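Long-range contact in hypothetical protein (Giardia lamblia, PDB 3I3F), which is of unknown function but belongs to the YjgF-like endoribonuclease L-PSP family, whose trimeric members carry small-ligand pockets between subunits: residues Val19-Gln31 and Tyr40-Thr52. Residues are numbered along the deposited sequence; the frame is centred on the assembly and turned at random.
Sequences VCPDVVKFENVGQ and YLGGSVGIDKSGT. With LEA (pentanoic acid), chain F.
G42 N donates to Q31 O at 3.0 Å, approaching from above the plane of that carbonyl, and G42 CA sits 3.2 Å from G30 O in a CA-H...O contact. A water links Q31 O with G42 O where 40-52 leaves strand 38-41. The two loops meet again at V24 and K49, whose CA atoms are 4.6 Å apart; nearby, a second water accepts from V24 N and lies close to I47 O. The pentanoic acid lies against F26, V29 and G43 in the pocket of a YjgF-like trimer, to which Q126, E132 and, from the second subunit, R118 also contribute; Q126 and R118 hydrogen-bond the ligand. F26 CE2 lies 3.5 Å from LEA C6, V29 CG2 3.5 Å from LEA C3 and G43 O 3.2 Å from LEA C5. With CG anti to its carbonyl carbon (chi1 -53°), the F26 ring reaches V45 CG2 at 3.7 Å through CZ and meets I47 CD1 at its edge. V24 CG1 rests on I47 O and CG2 on I47 CG2. K49, bent at chi2 (60°), runs alongside D22 and P21, and its NZ makes a weak bond to P21 O. Within 19-31, the Q31 amide ties C20 to V24: OE1 takes C20 N on a lone pair, NE2 gives to V24 O. K25 NZ hydrogen-bonds F26 O and V29 O, the ends of the F26-V29 type I turn.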
ATOM      1  N   VAL A  19      12.162  -8.036  15.610  1.00 12.16           N
ATOM      2  CA  VAL A  19      11.953  -6.823  16.388  1.00 12.08           C
ATOM      3  C   VAL A  19      13.310  -6.231  16.744  1.00 12.00           C
ATOM      4  O   VAL A  19      14.094  -6.846  17.470  1.00 11.97           O
ATOM      5  CB  VAL A  19      11.157  -7.090  17.683  1.00 12.00           C
ATOM      6  CG1 VAL A  19      10.945  -5.789  18.457  1.00 12.23           C
ATOM      7  CG2 VAL A  19       9.822  -7.741  17.363  1.00 12.43           C
ATOM      8  N   CYS A  20      13.593  -5.048  16.208  1.00 11.94           N
ATOM      9  CA  CYS A  20      14.785  -4.307  16.582  1.00 12.00           C
ATOM     10  C   CYS A  20      14.579  -3.753  17.990  1.00 12.11           C
ATOM     11  O   CYS A  20      13.641  -2.987  18.218  1.00 12.07           O
ATOM     12  CB  CYS A  20      15.031  -3.163  15.602  1.00 11.94           C
ATOM     13  SG  CYS A  20      16.434  -2.126  16.037  1.00 12.57           S
ATOM     14  N   PRO A  21      15.447  -4.138  18.942  1.00 12.22           N
ATOM     15  CA  PRO A  21      15.242  -3.698  20.324  1.00 12.43           C
ATOM     16  C   PRO A  21      15.397  -2.189  20.566  1.00 12.38           C
ATOM     17  O   PRO A  21      14.995  -1.715  21.627  1.00 12.61           O
ATOM     18  CB  PRO A  21      16.302  -4.483  21.109  1.00 12.61           C
ATOM     19  CG  PRO A  21      17.326  -4.859  20.123  1.00 12.73           C
ATOM     20  CD  PRO A  21      16.629  -5.011  18.809  1.00 12.38           C
ATOM     21  N   ASP A  22      15.958  -1.457  19.598  1.00 12.34           N
ATOM     22  CA  ASP A  22      16.156  -0.010  19.736  0.50 12.29           C
ATOM     23  C   ASP A  22      15.035   0.792  19.068  1.00 12.11           C
ATOM     24  O   ASP A  22      15.104   2.021  18.993  1.00 12.60           O
ATOM     25  CB  ASP A  22      17.513   0.402  19.155  0.50 12.40           C
ATOM     26  CG  ASP A  22      17.939   1.797  19.592  0.50 12.72           C
ATOM     27  OD1 ASP A  22      17.511   2.241  20.679  0.50 13.43           O
ATOM     28  OD2 ASP A  22      18.698   2.451  18.847  0.50 13.56           O
ATOM     29  N   VAL A  23      14.000   0.104  18.587  1.00 11.33           N
ATOM     30  CA  VAL A  23      12.858   0.767  17.958  1.00 10.73           C
ATOM     31  C   VAL A  23      11.560   0.313  18.622  1.00 10.42           C
ATOM     32  O   VAL A  23      11.378  -0.875  18.906  1.00 10.35           O
ATOM     33  CB  VAL A  23      12.805   0.485  16.438  1.00 10.57           C
ATOM     34  CG1 VAL A  23      11.593   1.162  15.801  1.00 10.37           C
ATOM     35  CG2 VAL A  23      14.094   0.952  15.766  1.00 10.60           C
ATOM     36  N   VAL A  24      10.665   1.267  18.871  1.00 10.21           N
ATOM     37  CA  VAL A  24       9.374   0.985  19.492  1.00 10.24           C
ATOM     38  C   VAL A  24       8.620  -0.125  18.750  1.00 10.19           C
ATOM     39  O   VAL A  24       8.631  -0.191  17.517  1.00 10.27           O
ATOM     40  CB  VAL A  24       8.496   2.263  19.579  1.00 10.27           C
ATOM     41  CG1 VAL A  24       8.124   2.775  18.189  1.00 10.10           C
ATOM     42  CG2 VAL A  24       7.248   2.008  20.411  1.00 10.76           C
ATOM     43  N   LYS A  25       7.983  -0.997  19.525  1.00 10.27           N
ATOM     44  CA  LYS A  25       7.229  -2.131  19.005  1.00 10.53           C
ATOM     45  C   LYS A  25       5.785  -1.993  19.482  1.00 10.75           C
ATOM     46  O   LYS A  25       5.541  -1.790  20.670  1.00 11.37           O
ATOM     47  CB  LYS A  25       7.850  -3.437  19.517  1.00 10.52           C
ATOM     48  CG  LYS A  25       7.078  -4.711  19.180  1.00 10.60           C
ATOM     49  CD  LYS A  25       7.029  -4.965  17.687  1.00 10.61           C
ATOM     50  CE  LYS A  25       6.365  -6.296  17.366  1.00 10.53           C
ATOM     51  NZ  LYS A  25       4.914  -6.307  17.696  1.00 10.72           N
ATOM     52  N   PHE A  26       4.838  -2.088  18.550  1.00 10.83           N
ATOM     53  CA  PHE A  26       3.415  -1.972  18.870  1.00 10.80           C
ATOM     54  C   PHE A  26       2.766  -3.354  18.884  1.00 10.71           C
ATOM     55  O   PHE A  26       3.045  -4.185  18.018  1.00 10.46           O
ATOM     56  CB  PHE A  26       2.712  -1.054  17.866  1.00 10.99           C
ATOM     57  CG  PHE A  26       3.366   0.292  17.719  1.00 11.91           C
ATOM     58  CD1 PHE A  26       3.341   1.206  18.761  1.00 12.83           C
ATOM     59  CD2 PHE A  26       4.016   0.642  16.541  1.00 12.91           C
ATOM     60  CE1 PHE A  26       3.952   2.452  18.633  1.00 13.06           C
ATOM     61  CE2 PHE A  26       4.628   1.882  16.404  1.00 13.40           C
ATOM     62  CZ  PHE A  26       4.595   2.787  17.452  1.00 13.14           C
ATOM     63  N   GLU A  27       1.894  -3.583  19.866  1.00 10.75           N
ATOM     64  CA  GLU A  27       1.277  -4.895  20.107  1.00 10.88           C
ATOM     65  C   GLU A  27       0.672  -5.542  18.864  1.00 10.57           C
ATOM     66  O   GLU A  27       0.861  -6.735  18.628  1.00 10.43           O
ATOM     67  CB  GLU A  27       0.182  -4.781  21.178  1.00 11.16           C
ATOM     68  CG  GLU A  27      -0.526  -6.110  21.476  1.00 12.13           C
ATOM     69  CD  GLU A  27      -1.574  -6.014  22.571  1.00 13.47           C
ATOM     70  OE1 GLU A  27      -2.103  -4.911  22.814  1.00 14.20           O
ATOM     71  OE2 GLU A  27      -1.879  -7.060  23.182  1.00 15.72           O
ATOM     72  N   ASN A  28      -0.067  -4.756  18.087  1.00 10.35           N
ATOM     73  CA  ASN A  28      -0.817  -5.285  16.944  1.00 10.44           C
ATOM     74  C   ASN A  28      -0.014  -5.349  15.649  1.00 10.28           C
ATOM     75  O   ASN A  28      -0.513  -5.854  14.643  1.00 10.58           O
ATOM     76  CB  ASN A  28      -2.064  -4.430  16.690  1.00 10.52           C
ATOM     77  CG  ASN A  28      -2.977  -4.343  17.897  1.00 10.76           C
ATOM     78  OD1 ASN A  28      -3.164  -5.319  18.626  1.00 11.83           O
ATOM     79  ND2 ASN A  28      -3.561  -3.169  18.109  1.00 11.67           N
ATOM     80  N   VAL A  29       1.220  -4.849  15.675  1.00 10.01           N
ATOM     81  CA  VAL A  29       1.949  -4.520  14.457  1.00  9.86           C
ATOM     82  C   VAL A  29       3.288  -5.243  14.358  1.00  9.61           C
ATOM     83  O   VAL A  29       4.184  -5.029  15.176  1.00  9.67           O
ATOM     84  CB  VAL A  29       2.208  -2.997  14.390  1.00  9.79           C
ATOM     85  CG1 VAL A  29       2.853  -2.609  13.061  1.00 10.00           C
ATOM     86  CG2 VAL A  29       0.915  -2.227  14.608  1.00 10.18           C
ATOM     87  N   GLY A  30       3.422  -6.101  13.348  1.00  9.25           N
ATOM     88  CA  GLY A  30       4.720  -6.667  13.007  1.00  9.11           C
ATOM     89  C   GLY A  30       5.639  -5.527  12.619  1.00  9.05           C
ATOM     90  O   GLY A  30       5.292  -4.703  11.773  1.00  9.19           O
ATOM     91  N   GLN A  31       6.799  -5.459  13.258  1.00  9.02           N
ATOM     92  CA  GLN A  31       7.727  -4.358  13.031  1.00  9.02           C
ATOM     93  C   GLN A  31       8.523  -4.575  11.742  1.00  9.27           C
ATOM     94  O   GLN A  31       8.673  -3.660  10.930  1.00  8.98           O
ATOM     95  CB  GLN A  31       8.677  -4.236  14.222  1.00  9.09           C
ATOM     96  CG  GLN A  31       9.423  -2.919  14.308  1.00  9.24           C
ATOM     97  CD  GLN A  31      10.588  -3.003  15.263  1.00  9.33           C
ATOM     98  OE1 GLN A  31      11.552  -3.719  15.003  1.00  9.90           O
ATOM     99  NE2 GLN A  31      10.505  -2.284  16.382  1.00  9.90           N
ATOM    100  N   TYR A  40      10.105  -6.142   4.693  1.00 10.05           N
ATOM    101  CA  TYR A  40       8.884  -5.346   4.804  1.00  9.82           C
ATOM    102  C   TYR A  40       8.827  -4.774   6.213  1.00  9.48           C
ATOM    103  O   TYR A  40       9.232  -5.438   7.165  1.00  9.19           O
ATOM    104  CB  TYR A  40       7.648  -6.219   4.569  1.00  9.96           C
ATOM    105  CG  TYR A  40       7.523  -6.740   3.158  1.00 10.37           C
ATOM    106  CD1 TYR A  40       6.630  -6.166   2.262  1.00 11.20           C
ATOM    107  CD2 TYR A  40       8.304  -7.806   2.717  1.00 11.26           C
ATOM    108  CE1 TYR A  40       6.513  -6.638   0.963  1.00 11.71           C
ATOM    109  CE2 TYR A  40       8.198  -8.284   1.416  1.00 11.65           C
ATOM    110  CZ  TYR A  40       7.298  -7.694   0.546  1.00 11.80           C
ATOM    111  OH  TYR A  40       7.175  -8.154  -0.745  1.00 14.32           O
ATOM    112  N   LEU A  41       8.327  -3.548   6.350  1.00  9.13           N
ATOM    113  CA  LEU A  41       8.161  -2.935   7.667  1.00  8.95           C
ATOM    114  C   LEU A  41       6.699  -2.643   7.970  1.00  8.88           C
ATOM    115  O   LEU A  41       5.928  -2.272   7.082  1.00  9.01           O
ATOM    116  CB  LEU A  41       8.944  -1.625   7.771  1.00  8.97           C
ATOM    117  CG  LEU A  41      10.452  -1.649   7.520  1.00  8.77           C
ATOM    118  CD1 LEU A  41      11.032  -0.273   7.802  1.00  9.13           C
ATOM    119  CD2 LEU A  41      11.149  -2.693   8.374  1.00  9.41           C
ATOM    120  N   GLY A  42       6.327  -2.788   9.239  1.00  8.84           N
ATOM    121  CA  GLY A  42       5.056  -2.267   9.721  1.00  9.00           C
ATOM    122  C   GLY A  42       5.106  -0.751   9.742  1.00  9.12           C
ATOM    123  O   GLY A  42       6.173  -0.153   9.554  1.00  9.16           O
ATOM    124  N   GLY A  43       3.959  -0.124   9.969  1.00  9.38           N
ATOM    125  CA  GLY A  43       3.877   1.333   9.988  1.00  9.57           C
ATOM    126  C   GLY A  43       4.881   1.944  10.945  1.00  9.86           C
ATOM    127  O   GLY A  43       5.059   1.451  12.063  1.00  9.79           O
ATOM    128  N   SER A  44       5.558   2.998  10.489  1.00 10.06           N
ATOM    129  CA  SER A  44       6.543   3.709  11.299  0.50 10.16           C
ATOM    130  C   SER A  44       6.043   5.110  11.612  1.00 10.17           C
ATOM    131  O   SER A  44       5.501   5.792  10.738  1.00  9.78           O
ATOM    132  CB  SER A  44       7.882   3.785  10.567  0.50 10.32           C
ATOM    133  OG  SER A  44       8.417   2.491  10.357  0.50 10.24           O
ATOM    134  N   VAL A  45       6.231   5.532  12.858  1.00 10.24           N
ATOM    135  CA  VAL A  45       5.764   6.827  13.331  1.00 10.41           C
ATOM    136  C   VAL A  45       6.830   7.456  14.221  1.00 10.15           C
ATOM    137  O   VAL A  45       7.823   6.808  14.567  1.00 10.01           O
ATOM    138  CB  VAL A  45       4.430   6.683  14.097  1.00 10.30           C
ATOM    139  CG1 VAL A  45       3.334   6.179  13.158  1.00 10.98           C
ATOM    140  CG2 VAL A  45       4.594   5.751  15.293  1.00 11.27           C
ATOM    141  N   GLY A  46       6.620   8.717  14.590  1.00 10.19           N
ATOM    142  CA  GLY A  46       7.633   9.499  15.298  1.00 10.37           C
ATOM    143  C   GLY A  46       7.689   9.272  16.797  1.00 10.47           C
ATOM    144  O   GLY A  46       7.717  10.229  17.572  1.00 10.54           O
ATOM    145  N   ILE A  47       7.724   8.003  17.201  1.00 10.66           N
ATOM    146  CA  ILE A  47       7.783   7.609  18.605  1.00 10.95           C
ATOM    147  C   ILE A  47       9.138   6.960  18.863  1.00 11.41           C
ATOM    148  O   ILE A  47       9.574   6.101  18.093  1.00 11.19           O
ATOM    149  CB  ILE A  47       6.644   6.623  18.942  1.00 10.87           C
ATOM    150  CG1 ILE A  47       5.286   7.316  18.774  1.00 11.23           C
ATOM    151  CG2 ILE A  47       6.797   6.082  20.363  1.00 11.04           C
ATOM    152  CD1 ILE A  47       4.094   6.392  18.905  1.00 11.54           C
ATOM    153  N   ASP A  48       9.811   7.380  19.935  1.00 12.04           N
ATOM    154  CA  ASP A  48      11.136   6.845  20.260  1.00 12.55           C
ATOM    155  C   ASP A  48      11.009   5.558  21.079  1.00 12.90           C
ATOM    156  O   ASP A  48       9.897   5.129  21.397  1.00 12.55           O
ATOM    157  CB  ASP A  48      12.022   7.901  20.952  1.00 12.83           C
ATOM    158  CG  ASP A  48      11.471   8.372  22.291  1.00 13.25           C
ATOM    159  OD1 ASP A  48      10.759   7.608  22.972  1.00 13.80           O
ATOM    160  OD2 ASP A  48      11.772   9.528  22.665  1.00 15.25           O
ATOM    161  N   LYS A  49      12.143   4.941  21.402  1.00 13.58           N
ATOM    162  CA  LYS A  49      12.152   3.647  22.095  1.00 14.15           C
ATOM    163  C   LYS A  49      11.455   3.696  23.461  1.00 14.64           C
ATOM    164  O   LYS A  49      10.840   2.713  23.878  1.00 14.93           O
ATOM    165  CB  LYS A  49      13.590   3.126  22.232  1.00 14.19           C
ATOM    166  CG  LYS A  49      13.760   1.888  23.112  1.00 14.28           C
ATOM    167  CD  LYS A  49      12.965   0.688  22.619  1.00 14.65           C
ATOM    168  CE  LYS A  49      12.996  -0.424  23.655  1.00 14.68           C
ATOM    169  NZ  LYS A  49      12.315  -1.658  23.190  1.00 15.67           N
ATOM    170  N   SER A  50      11.537   4.838  24.144  1.00 15.23           N
ATOM    171  CA  SER A  50      10.875   5.006  25.441  1.00 15.71           C
ATOM    172  C   SER A  50       9.349   5.096  25.327  1.00 15.82           C
ATOM    173  O   SER A  50       8.654   5.073  26.340  1.00 16.34           O
ATOM    174  CB  SER A  50      11.409   6.243  26.173  1.00 15.79           C
ATOM    175  OG  SER A  50      10.923   7.444  25.595  1.00 16.87           O
ATOM    176  N   GLY A  51       8.836   5.206  24.100  1.00 15.87           N
ATOM    177  CA  GLY A  51       7.396   5.278  23.856  1.00 15.93           C
ATOM    178  C   GLY A  51       6.871   6.702  23.792  1.00 15.99           C
ATOM    179  O   GLY A  51       5.660   6.919  23.804  1.00 16.15           O
ATOM    180  N   THR A  52       7.782   7.670  23.715  1.00 16.00           N
ATOM    181  CA  THR A  52       7.419   9.082  23.682  1.00 16.05           C
ATOM    182  C   THR A  52       7.212   9.551  22.245  1.00 15.76           C
ATOM    183  O   THR A  52       8.104   9.412  21.407  1.00 15.29           O
ATOM    184  CB  THR A  52       8.511   9.953  24.337  1.00 16.19           C
ATOM    185  OG1 THR A  52       8.681   9.560  25.705  1.00 17.16           O
ATOM    186  CG2 THR A  52       8.136  11.427  24.278  1.00 16.56           C
TER
HETATM  187  C2  LEA F 142      -1.434   0.121  13.375  1.00 17.14           C
HETATM  188  O2  LEA F 142      -1.349  -0.603  12.359  1.00 15.97           O
HETATM  189  C3  LEA F 142      -0.245   0.933  13.840  1.00 17.91           C
HETATM  190  C4  LEA F 142       0.918   0.869  12.850  1.00 18.40           C
HETATM  191  C5  LEA F 142       2.140   1.672  13.294  1.00 18.83           C
HETATM  192  C6  LEA F 142       1.860   2.646  14.421  1.00 19.50           C
HETATM  193  O1  LEA F 142      -2.482   0.204  14.048  1.00 17.03           O
HETATM  194  O   HOH W   1      11.800  -3.049  20.505  0.50 11.40           O
HETATM  195  O   HOH W   2      10.852  -2.296  21.116  0.50 17.43           O
HETATM  196  O   HOH W   3      11.426   3.979  18.355  1.00 10.72           O
HETATM  197  O   HOH W   4       8.134  -0.974  11.587  1.00 10.62           O